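Local coordinates for protein probable ribonuclease HepT (Haemophilus influenzae, PDB 1JOG) that probably acts as the RNase toxin of a type VII toxin-antitoxin pair and, together with its antitoxin MntA, binds nucleotides, at residues L8-A13 with Y54-K59; Q48-V53 with N107-T112; R103-I108 with A123-F128. All blocks are in the same frame, centred on the assembly; numbering follows the deposited sequence.

How the contacts relate
All three contacts lie within one all-helical domain. Helix 36-68 carries one segment of contact 1 and, immediately before it, one of contact 2. Along the chain these two contacts alternate segments, whereas contact 3 opens at the end of helix 96-106 and runs into the loop where contact 2 closes, sharing Asn107 and Ile108. Centres of contacts 2 and 3 are about 8 Å apart, while contact 1 lies about 15 and 16 Å from them. Helix 36-68 thus runs from residues beside Arg106, an active-site residue by similarity, to apolar packing against helix 8-26, and Glu55 OE2 is salt-bridged to Arg106 NE at 3.1 Å, joining contact 1 to contact 3.

Contact 1. Residues L8-A13 with Y54-K59; sequences LNVLDA and YELSLK
Leu11 and Leu56 mark the nearest approach of two roughly antiparallel helical segments, with 5.8 Å between Leu11 CA and Leu56 CA, 9.6 Å between the segment axes and 149° between their N-to-C directions. This is helix-to-helix packing inside an antiparallel bundle, the fold of a nucleotidyltransferase substrate-binding domain, and it joins the start of helix 8-26 to the second half of helix 36-68. Leu11 carries much of the joint. Its CG stands opposite the backbone N (chi1 171°), and from there the CD1 branch reaches toward the other helix although the CB bond itself leaves at the flank. CD1 meets Leu56 CB at 4.1 Å, the base of that side chain rather than its branched end. The Leu56 CB is directed toward the partner helix, and its CG lies 4.3 Å from CG2 of Val10, so the Leu56 side chain has apolar neighbours from two successive residues of one turn. Branched aliphatic side chains suit this place because they fill the gap between helices without bringing in polar atoms. Around them, Leu11 also packs on Val53, Met60 and Leu139, while Leu56 touches Tyr113 of the second subunit; the same layer therefore reaches the dimer interface. Ser57, small enough for a buried helix face, turns its hydroxyl back along its own helix to bond Val53 O, which satisfies a polar atom in apolar surroundings. Beside that hydroxyl sits the Leu11 methyl, with CD1 3.8 Å from Ser57 OG and 4.0 Å from Ser57 N.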
loop_
_atom_site.group_PDB
_atom_site.type_symbol
_atom_site.label_atom_id
_atom_site.label_comp_id
_atom_site.label_asym_id
_atom_site.label_seq_id
_atom_site.Cartn_x
_atom_site.Cartn_y
_atom_site.Cartn_z
ATOM N N LEU A 8 1.234 -18.923 -10.356
ATOM C CA LEU A 8 -0.190 -18.784 -10.091
ATOM C C LEU A 8 -0.278 -18.894 -8.572
ATOM O O LEU A 8 -1.143 -18.322 -7.965
ATOM C CB LEU A 8 -1.049 -19.923 -10.689
ATOM C CG LEU A 8 -2.547 -19.537 -10.532
ATOM C CD1 LEU A 8 -2.748 -18.231 -11.292
ATOM C CD2 LEU A 8 -3.531 -20.566 -11.078
ATOM N N ASN A 9 0.620 -19.655 -7.968
ATOM C CA ASN A 9 0.598 -19.789 -6.528
ATOM C C ASN A 9 0.506 -18.491 -5.742
ATOM O O ASN A 9 -0.256 -18.441 -4.771
ATOM C CB ASN A 9 1.787 -20.605 -6.029
ATOM C CG ASN A 9 1.426 -22.079 -5.872
ATOM O OD1 ASN A 9 2.015 -22.815 -5.074
ATOM N ND2 ASN A 9 0.449 -22.514 -6.646
ATOM N N VAL A 10 1.245 -17.457 -6.170
ATOM C CA VAL A 10 1.257 -16.145 -5.500
ATOM C C VAL A 10 -0.159 -15.505 -5.506
ATOM O O VAL A 10 -0.734 -15.146 -4.448
ATOM C CB VAL A 10 2.303 -15.236 -6.174
ATOM C CG1 VAL A 10 3.612 -16.058 -6.391
ATOM C CG2 VAL A 10 1.776 -14.733 -7.517
ATOM N N LEU A 11 -0.760 -15.460 -6.680
ATOM C CA LEU A 11 -2.082 -14.913 -6.754
ATOM C C LEU A 11 -2.930 -15.695 -5.789
ATOM O O LEU A 11 -3.680 -15.108 -4.978
ATOM C CB LEU A 11 -2.657 -15.030 -8.143
ATOM C CG LEU A 11 -4.135 -14.672 -8.257
ATOM C CD1 LEU A 11 -4.405 -13.337 -7.583
ATOM C CD2 LEU A 11 -4.510 -14.611 -9.733
ATOM N N ASP A 12 -2.747 -17.010 -5.798
ATOM C CA ASP A 12 -3.571 -17.900 -4.956
ATOM C C ASP A 12 -3.332 -17.655 -3.462
ATOM O O ASP A 12 -4.278 -17.582 -2.636
ATOM C CB ASP A 12 -3.256 -19.370 -5.311
ATOM C CG ASP A 12 -4.380 -20.347 -4.904
ATOM O OD1 ASP A 12 -4.532 -20.626 -3.698
ATOM O OD2 ASP A 12 -5.118 -20.833 -5.792
ATOM N N ALA A 13 -2.067 -17.495 -3.101
ATOM C CA ALA A 13 -1.788 -17.308 -1.717
ATOM C C ALA A 13 -2.098 -15.871 -1.198
ATOM O O ALA A 13 -2.404 -15.711 -0.025
ATOM C CB ALA A 13 -0.325 -17.771 -1.412
ATOM N N TYR A 54 -5.532 -7.371 -6.367
ATOM C CA TYR A 54 -5.918 -6.558 -7.490
ATOM C C TYR A 54 -4.780 -6.504 -8.541
ATOM O O TYR A 54 -4.971 -6.838 -9.742
ATOM C CB TYR A 54 -6.209 -5.139 -6.989
ATOM C CG TYR A 54 -6.280 -4.195 -8.119
ATOM C CD1 TYR A 54 -7.329 -4.282 -9.016
ATOM C CD2 TYR A 54 -5.266 -3.302 -8.392
ATOM C CE1 TYR A 54 -7.390 -3.520 -10.161
ATOM C CE2 TYR A 54 -5.309 -2.546 -9.584
ATOM C CZ TYR A 54 -6.417 -2.686 -10.456
ATOM O OH TYR A 54 -6.619 -1.915 -11.591
ATOM N N GLU A 55 -3.636 -5.984 -8.104
ATOM C CA GLU A 55 -2.447 -5.915 -8.944
ATOM C C GLU A 55 -2.074 -7.286 -9.579
ATOM O O GLU A 55 -2.011 -7.396 -10.786
ATOM C CB GLU A 55 -1.255 -5.437 -8.159
ATOM C CG GLU A 55 -0.554 -4.256 -8.773
ATOM C CD GLU A 55 -1.074 -2.981 -8.157
ATOM O OE1 GLU A 55 -2.110 -2.486 -8.642
ATOM O OE2 GLU A 55 -0.467 -2.493 -7.167
ATOM N N LEU A 56 -1.946 -8.309 -8.748
ATOM C CA LEU A 56 -1.591 -9.655 -9.189
ATOM C C LEU A 56 -2.665 -10.178 -10.118
ATOM O O LEU A 56 -2.368 -10.766 -11.194
ATOM C CB LEU A 56 -1.399 -10.589 -7.990
ATOM C CG LEU A 56 -0.158 -10.865 -7.078
ATOM C CD1 LEU A 56 0.980 -9.975 -7.383
ATOM C CD2 LEU A 56 -0.498 -10.707 -5.576
ATOM N N SER A 57 -3.923 -9.946 -9.743
ATOM C CA SER A 57 -5.019 -10.425 -10.625
ATOM C C SER A 57 -4.824 -9.793 -11.989
ATOM O O SER A 57 -5.028 -10.458 -12.998
ATOM C CB SER A 57 -6.449 -10.047 -10.116
ATOM O OG SER A 57 -6.757 -10.725 -8.891
ATOM N N LEU A 58 -4.446 -8.506 -12.041
ATOM C CA LEU A 58 -4.274 -7.922 -13.350
ATOM C C LEU A 58 -2.989 -8.389 -14.017
ATOM O O LEU A 58 -2.915 -8.468 -15.250
ATOM C CB LEU A 58 -4.381 -6.399 -13.314
ATOM C CG LEU A 58 -5.843 -6.154 -13.684
ATOM C CD1 LEU A 58 -6.633 -5.496 -12.556
ATOM C CD2 LEU A 58 -5.897 -5.400 -14.976
ATOM N N LYS A 59 -1.982 -8.727 -13.222
ATOM C CA LYS A 59 -0.757 -9.187 -13.839
ATOM C C LYS A 59 -1.074 -10.512 -14.517
ATOM O O LYS A 59 -0.657 -10.710 -15.623
ATOM C CB LYS A 59 0.377 -9.345 -12.829
ATOM C CG LYS A 59 1.309 -8.175 -12.819
ATOM C CD LYS A 59 1.350 -7.499 -11.465
ATOM C CE LYS A 59 2.317 -6.299 -11.421
ATOM N NZ LYS A 59 2.646 -6.036 -9.968
#

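Contact 2. Residues Q48-V53 with N107-T112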
loop_
_atom_site.group_PDB
_atom_site.type_symbol
_atom_site.label_atom_id
_atom_site.label_comp_id
_atom_site.label_asym_id
_atom_site.label_seq_id
_atom_site.Cartn_x
_atom_site.Cartn_y
_atom_site.Cartn_z
ATOM N N GLN A 48 -4.143 -3.198 2.240
ATOM C CA GLN A 48 -2.859 -3.434 1.593
ATOM C C GLN A 48 -2.918 -4.750 0.853
ATOM O O GLN A 48 -2.334 -4.904 -0.212
ATOM C CB GLN A 48 -1.762 -3.542 2.671
ATOM C CG GLN A 48 -0.425 -3.838 2.030
ATOM C CD GLN A 48 0.329 -2.598 1.730
ATOM O OE1 GLN A 48 -0.248 -1.526 1.426
ATOM N NE2 GLN A 48 1.652 -2.715 1.795
ATOM N N LYS A 49 -3.593 -5.715 1.477
ATOM C CA LYS A 49 -3.710 -7.000 0.937
ATOM C C LYS A 49 -4.659 -6.945 -0.229
ATOM O O LYS A 49 -4.455 -7.661 -1.168
ATOM C CB LYS A 49 -4.167 -7.984 1.990
ATOM C CG LYS A 49 -3.004 -8.399 2.860
ATOM C CD LYS A 49 -3.462 -9.333 3.964
ATOM C CE LYS A 49 -2.281 -9.911 4.680
ATOM N NZ LYS A 49 -2.745 -11.201 5.429
ATOM N N PHE A 50 -5.683 -6.096 -0.171
ATOM C CA PHE A 50 -6.597 -5.968 -1.301
ATOM C C PHE A 50 -5.828 -5.459 -2.566
ATOM O O PHE A 50 -6.030 -5.916 -3.685
ATOM C CB PHE A 50 -7.731 -5.022 -0.937
ATOM C CG PHE A 50 -8.326 -4.340 -2.104
ATOM C CD1 PHE A 50 -7.964 -3.036 -2.412
ATOM C CD2 PHE A 50 -9.119 -5.038 -2.991
ATOM C CE1 PHE A 50 -8.371 -2.389 -3.627
ATOM C CE2 PHE A 50 -9.530 -4.424 -4.197
ATOM C CZ PHE A 50 -9.150 -3.101 -4.506
ATOM N N GLU A 51 -4.903 -4.542 -2.331
ATOM C CA GLU A 51 -4.112 -3.981 -3.376
ATOM C C GLU A 51 -3.260 -5.117 -3.985
ATOM O O GLU A 51 -3.131 -5.175 -5.205
ATOM C CB GLU A 51 -3.229 -2.847 -2.826
ATOM C CG GLU A 51 -4.002 -1.661 -2.235
ATOM C CD GLU A 51 -3.031 -0.686 -1.567
ATOM O OE1 GLU A 51 -3.439 0.154 -0.759
ATOM O OE2 GLU A 51 -1.834 -0.774 -1.862
ATOM N N PHE A 52 -2.690 -6.019 -3.168
ATOM C CA PHE A 52 -1.893 -7.106 -3.751
ATOM C C PHE A 52 -2.689 -7.968 -4.695
ATOM O O PHE A 52 -2.238 -8.203 -5.814
ATOM C CB PHE A 52 -1.275 -8.022 -2.698
ATOM C CG PHE A 52 -0.324 -7.328 -1.735
ATOM C CD1 PHE A 52 -0.310 -7.737 -0.349
ATOM C CD2 PHE A 52 0.533 -6.304 -2.144
ATOM C CE1 PHE A 52 0.551 -7.128 0.630
ATOM C CE2 PHE A 52 1.421 -5.635 -1.211
ATOM C CZ PHE A 52 1.430 -6.062 0.205
ATOM N N VAL A 53 -3.858 -8.455 -4.281
ATOM C CA VAL A 53 -4.659 -9.312 -5.199
ATOM C C VAL A 53 -5.112 -8.608 -6.502
ATOM O O VAL A 53 -5.037 -9.145 -7.585
ATOM C CB VAL A 53 -5.843 -9.874 -4.446
ATOM C CG1 VAL A 53 -6.699 -10.781 -5.341
ATOM C CG2 VAL A 53 -5.306 -10.605 -3.259
ATOM N N ASN A 107 -6.886 3.273 -6.800
ATOM C CA ASN A 107 -6.324 4.638 -6.919
ATOM C C ASN A 107 -6.711 5.579 -5.788
ATOM O O ASN A 107 -6.333 6.722 -5.868
ATOM C CB ASN A 107 -6.769 5.342 -8.183
ATOM C CG ASN A 107 -6.304 4.602 -9.505
ATOM O OD1 ASN A 107 -5.203 4.051 -9.568
ATOM N ND2 ASN A 107 -7.145 4.635 -10.556
ATOM N N ILE A 108 -7.503 5.153 -4.785
ATOM C CA ILE A 108 -7.774 6.057 -3.659
ATOM C C ILE A 108 -7.244 5.445 -2.358
ATOM O O ILE A 108 -7.347 6.050 -1.290
ATOM C CB ILE A 108 -9.311 6.363 -3.490
ATOM C CG1 ILE A 108 -10.121 5.074 -3.300
ATOM C CG2 ILE A 108 -9.725 7.157 -4.662
ATOM C CD1 ILE A 108 -11.580 5.240 -3.368
ATOM N N THR A 109 -6.711 4.222 -2.430
ATOM C CA THR A 109 -6.190 3.626 -1.211
ATOM C C THR A 109 -5.047 4.465 -0.638
ATOM O O THR A 109 -4.759 4.323 0.547
ATOM C CB THR A 109 -5.714 2.197 -1.406
ATOM O OG1 THR A 109 -4.603 2.199 -2.281
ATOM C CG2 THR A 109 -6.836 1.348 -1.962
ATOM N N SER A 110 -4.399 5.321 -1.448
ATOM C CA SER A 110 -3.339 6.203 -0.906
ATOM C C SER A 110 -3.978 7.258 0.001
ATOM O O SER A 110 -3.271 7.994 0.712
ATOM C CB SER A 110 -2.536 6.965 -1.989
ATOM O OG SER A 110 -3.337 7.930 -2.720
ATOM N N HIS A 111 -5.307 7.339 -0.016
ATOM C CA HIS A 111 -5.996 8.308 0.882
ATOM C C HIS A 111 -6.491 7.618 2.140
ATOM O O HIS A 111 -7.071 8.237 3.028
ATOM C CB HIS A 111 -7.175 8.977 0.174
ATOM C CG HIS A 111 -6.752 9.772 -1.003
ATOM N ND1 HIS A 111 -5.423 10.002 -1.282
ATOM C CD2 HIS A 111 -7.455 10.326 -2.015
ATOM C CE1 HIS A 111 -5.325 10.663 -2.423
ATOM N NE2 HIS A 111 -6.545 10.870 -2.889
ATOM N N THR A 112 -6.222 6.321 2.221
ATOM C CA THR A 112 -6.672 5.524 3.336
ATOM C C THR A 112 -6.183 5.905 4.771
ATOM O O THR A 112 -6.606 5.278 5.772
ATOM C CB THR A 112 -6.494 3.982 2.920
ATOM O OG1 THR A 112 -7.806 3.534 2.561
ATOM C CG2 THR A 112 -5.950 3.075 4.015
#
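Thr109 reaches from the loop after helix 96-106 to Glu51 and Phe50 on helix 36-68, and its two branches divide the work. OG1 lies 2.8 Å from Glu51 OE1 and is also close to Arg106 O, the carbonyl just before the segment. With chi1 at 65°, OG1 is between the backbone N and the carbonyl carbon, which puts CG2 anti to the carbonyl carbon. That methyl approaches the Phe50 ring at its edge, near the ring plane, 4.4 Å from CE1, and lies 4.1 Å from Glu51 CG. A threonine suits the spot because it places a hydroxyl beside the carboxylate and a methyl at the ring edge. Glu51 comes from the opposite direction, its chain extended beyond CG; its other oxygen, OE2, has a long, weak ion pair with Arg106. At His111 the chain turns tightly, His111 N bonding Ile108 O at 2.7 Å. An overlapping turn has Thr112 N 3.0 Å from Thr109 O, and Thr112 packs on Ile47 and Ala118 and on Phe52 of the second subunit. This short 3-10 turn, tied to the long helix through Thr109, belongs to the RX(4)HXY motif of the HepT family, in which His111 is an active-site residue by similarity.

Contact 3. Residues R103-I108 with A123-F128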
loop_
_atom_site.group_PDB
_atom_site.type_symbol
_atom_site.label_atom_id
_atom_site.label_comp_id
_atom_site.label_asym_id
_atom_site.label_seq_id
_atom_site.Cartn_x
_atom_site.Cartn_y
_atom_site.Cartn_z
ATOM N N ARG A 103 -10.149 -0.625 -9.774
ATOM C CA ARG A 103 -9.053 0.292 -9.969
ATOM C C ARG A 103 -9.360 1.684 -9.303
ATOM O O ARG A 103 -8.497 2.253 -8.655
ATOM C CB ARG A 103 -8.777 0.458 -11.470
ATOM C CG ARG A 103 -7.596 1.341 -11.630
ATOM C CD ARG A 103 -7.083 1.459 -13.043
ATOM N NE ARG A 103 -8.035 2.149 -13.866
ATOM C CZ ARG A 103 -7.763 2.638 -15.057
ATOM N NH1 ARG A 103 -6.538 2.509 -15.555
ATOM N NH2 ARG A 103 -8.731 3.226 -15.753
ATOM N N ASP A 104 -10.555 2.267 -9.529
ATOM C CA ASP A 104 -10.891 3.548 -8.873
ATOM C C ASP A 104 -10.662 3.330 -7.336
ATOM O O ASP A 104 -9.982 4.099 -6.671
ATOM C CB ASP A 104 -12.328 3.998 -9.167
ATOM C CG ASP A 104 -12.647 4.202 -10.706
ATOM O OD1 ASP A 104 -11.803 4.645 -11.568
ATOM O OD2 ASP A 104 -13.830 3.924 -11.039
HETATM N N MSE A 105 -11.111 2.215 -6.824
HETATM C CA MSE A 105 -10.868 1.863 -5.436
HETATM C C MSE A 105 -9.320 1.843 -5.249
HETATM O O MSE A 105 -8.748 2.568 -4.376
HETATM C CB MSE A 105 -11.467 0.487 -5.184
HETATM C CG MSE A 105 -11.832 0.126 -3.777
HETATM SE SE MSE A 105 -12.786 -1.552 -3.824
HETATM C CE MSE A 105 -11.786 -2.652 -2.543
ATOM N N ARG A 106 -8.626 1.060 -6.083
ATOM C CA ARG A 106 -7.187 1.034 -5.890
ATOM C C ARG A 106 -6.493 2.381 -5.890
ATOM O O ARG A 106 -5.613 2.581 -5.036
ATOM C CB ARG A 106 -6.407 0.122 -6.814
ATOM C CG ARG A 106 -4.989 0.146 -6.226
ATOM C CD ARG A 106 -4.037 -0.745 -6.823
ATOM N NE ARG A 106 -2.744 -0.680 -6.147
ATOM C CZ ARG A 106 -2.279 0.417 -5.562
ATOM N NH1 ARG A 106 -2.985 1.554 -5.523
ATOM N NH2 ARG A 106 -1.061 0.400 -5.084
ATOM N N ASN A 107 -6.886 3.273 -6.800
ATOM C CA ASN A 107 -6.324 4.638 -6.919
ATOM C C ASN A 107 -6.711 5.579 -5.788
ATOM O O ASN A 107 -6.333 6.722 -5.868
ATOM C CB ASN A 107 -6.769 5.342 -8.183
ATOM C CG ASN A 107 -6.304 4.602 -9.505
ATOM O OD1 ASN A 107 -5.203 4.051 -9.568
ATOM N ND2 ASN A 107 -7.145 4.635 -10.556
ATOM N N ILE A 108 -7.503 5.153 -4.785
ATOM C CA ILE A 108 -7.774 6.057 -3.659
ATOM C C ILE A 108 -7.244 5.445 -2.358
ATOM O O ILE A 108 -7.347 6.050 -1.290
ATOM C CB ILE A 108 -9.311 6.363 -3.490
ATOM C CG1 ILE A 108 -10.121 5.074 -3.300
ATOM C CG2 ILE A 108 -9.725 7.157 -4.662
ATOM C CD1 ILE A 108 -11.580 5.240 -3.368
ATOM N N ALA A 123 -15.193 -1.922 3.327
ATOM C CA ALA A 123 -16.531 -2.427 3.141
ATOM C C ALA A 123 -16.717 -3.055 1.722
ATOM O O ALA A 123 -17.620 -3.844 1.476
ATOM C CB ALA A 123 -17.521 -1.244 3.310
ATOM N N GLN A 124 -15.916 -2.623 0.767
ATOM C CA GLN A 124 -16.050 -3.110 -0.589
ATOM C C GLN A 124 -15.273 -4.406 -0.787
ATOM O O GLN A 124 -15.407 -5.028 -1.826
ATOM C CB GLN A 124 -15.550 -2.009 -1.603
ATOM C CG GLN A 124 -16.225 -0.633 -1.532
ATOM C CD GLN A 124 -15.599 0.466 -2.457
ATOM O OE1 GLN A 124 -15.087 0.174 -3.538
ATOM N NE2 GLN A 124 -15.678 1.737 -2.028
ATOM N N ILE A 125 -14.524 -4.856 0.229
ATOM C CA ILE A 125 -13.695 -6.052 0.068
ATOM C C ILE A 125 -14.378 -7.385 -0.151
ATOM O O ILE A 125 -13.850 -8.201 -0.925
ATOM C CB ILE A 125 -12.648 -6.125 1.182
ATOM C CG1 ILE A 125 -11.671 -4.991 0.938
ATOM C CG2 ILE A 125 -11.916 -7.487 1.255
ATOM C CD1 ILE A 125 -10.712 -4.803 2.078
ATOM N N ASP A 126 -15.517 -7.607 0.516
ATOM C CA ASP A 126 -16.352 -8.803 0.358
ATOM C C ASP A 126 -16.693 -9.062 -1.134
ATOM O O ASP A 126 -16.561 -10.186 -1.598
ATOM C CB ASP A 126 -17.685 -8.585 1.052
ATOM C CG ASP A 126 -17.537 -8.385 2.526
ATOM O OD1 ASP A 126 -16.985 -9.288 3.176
ATOM O OD2 ASP A 126 -17.976 -7.322 3.037
ATOM N N ASP A 127 -17.151 -8.025 -1.850
ATOM C CA ASP A 127 -17.497 -8.168 -3.254
ATOM C C ASP A 127 -16.210 -8.452 -4.011
ATOM O O ASP A 127 -16.151 -9.314 -4.866
ATOM C CB ASP A 127 -18.157 -6.904 -3.818
ATOM C CG ASP A 127 -18.186 -6.881 -5.394
ATOM O OD1 ASP A 127 -17.933 -5.796 -6.055
ATOM O OD2 ASP A 127 -18.472 -7.969 -5.977
ATOM N N PHE A 128 -15.154 -7.730 -3.656
ATOM C CA PHE A 128 -13.909 -7.953 -4.334
ATOM C C PHE A 128 -13.586 -9.417 -4.187
ATOM O O PHE A 128 -13.204 -10.079 -5.133
ATOM C CB PHE A 128 -12.737 -7.130 -3.760
ATOM C CG PHE A 128 -11.446 -7.379 -4.495
ATOM C CD1 PHE A 128 -11.261 -6.853 -5.770
ATOM C CD2 PHE A 128 -10.442 -8.142 -3.935
ATOM C CE1 PHE A 128 -10.061 -7.077 -6.481
ATOM C CE2 PHE A 128 -9.245 -8.376 -4.620
ATOM C CZ PHE A 128 -9.047 -7.837 -5.901
#
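The backbone bond from Asn107 N to Arg103 O, 2.7 Å long, spans the helical turn that carries Met105, whose side chain crosses to Gln124 and Ile125. The helix ends at Arg106, an active-site residue by similarity that opens the RX(4)HXY motif and is salt-bridged to Glu55. Met105 is modelled as selenomethionine, selenium replacing sulfur. A chi1 of -156° swings CG away from the backbone N and sends the chain outward from the helix before it bends at the selenium. It slides past Gln124 in the opposite direction, with SE 3.6 Å from Gln124 CB. The terminal methyl CE lies 3.9 Å from Gln124 CB and 4.2 Å from Ile125 CG1, and the Met105 side chain crosses that of Ile125 at about a right angle. Methionine fits here because a long unbranched chain can bridge two helices. Its far end also packs on Phe50 of helix 36-68, while Ile125 continues the apolar layer onto Leu18 and Val22 of helix 8-26. Gln124, on the exposed side, lends its aliphatic part to the contact. Cohesion therefore comes chiefly from van der Waals contact, polar bonds running within each segment or to residues elsewhere in the chain.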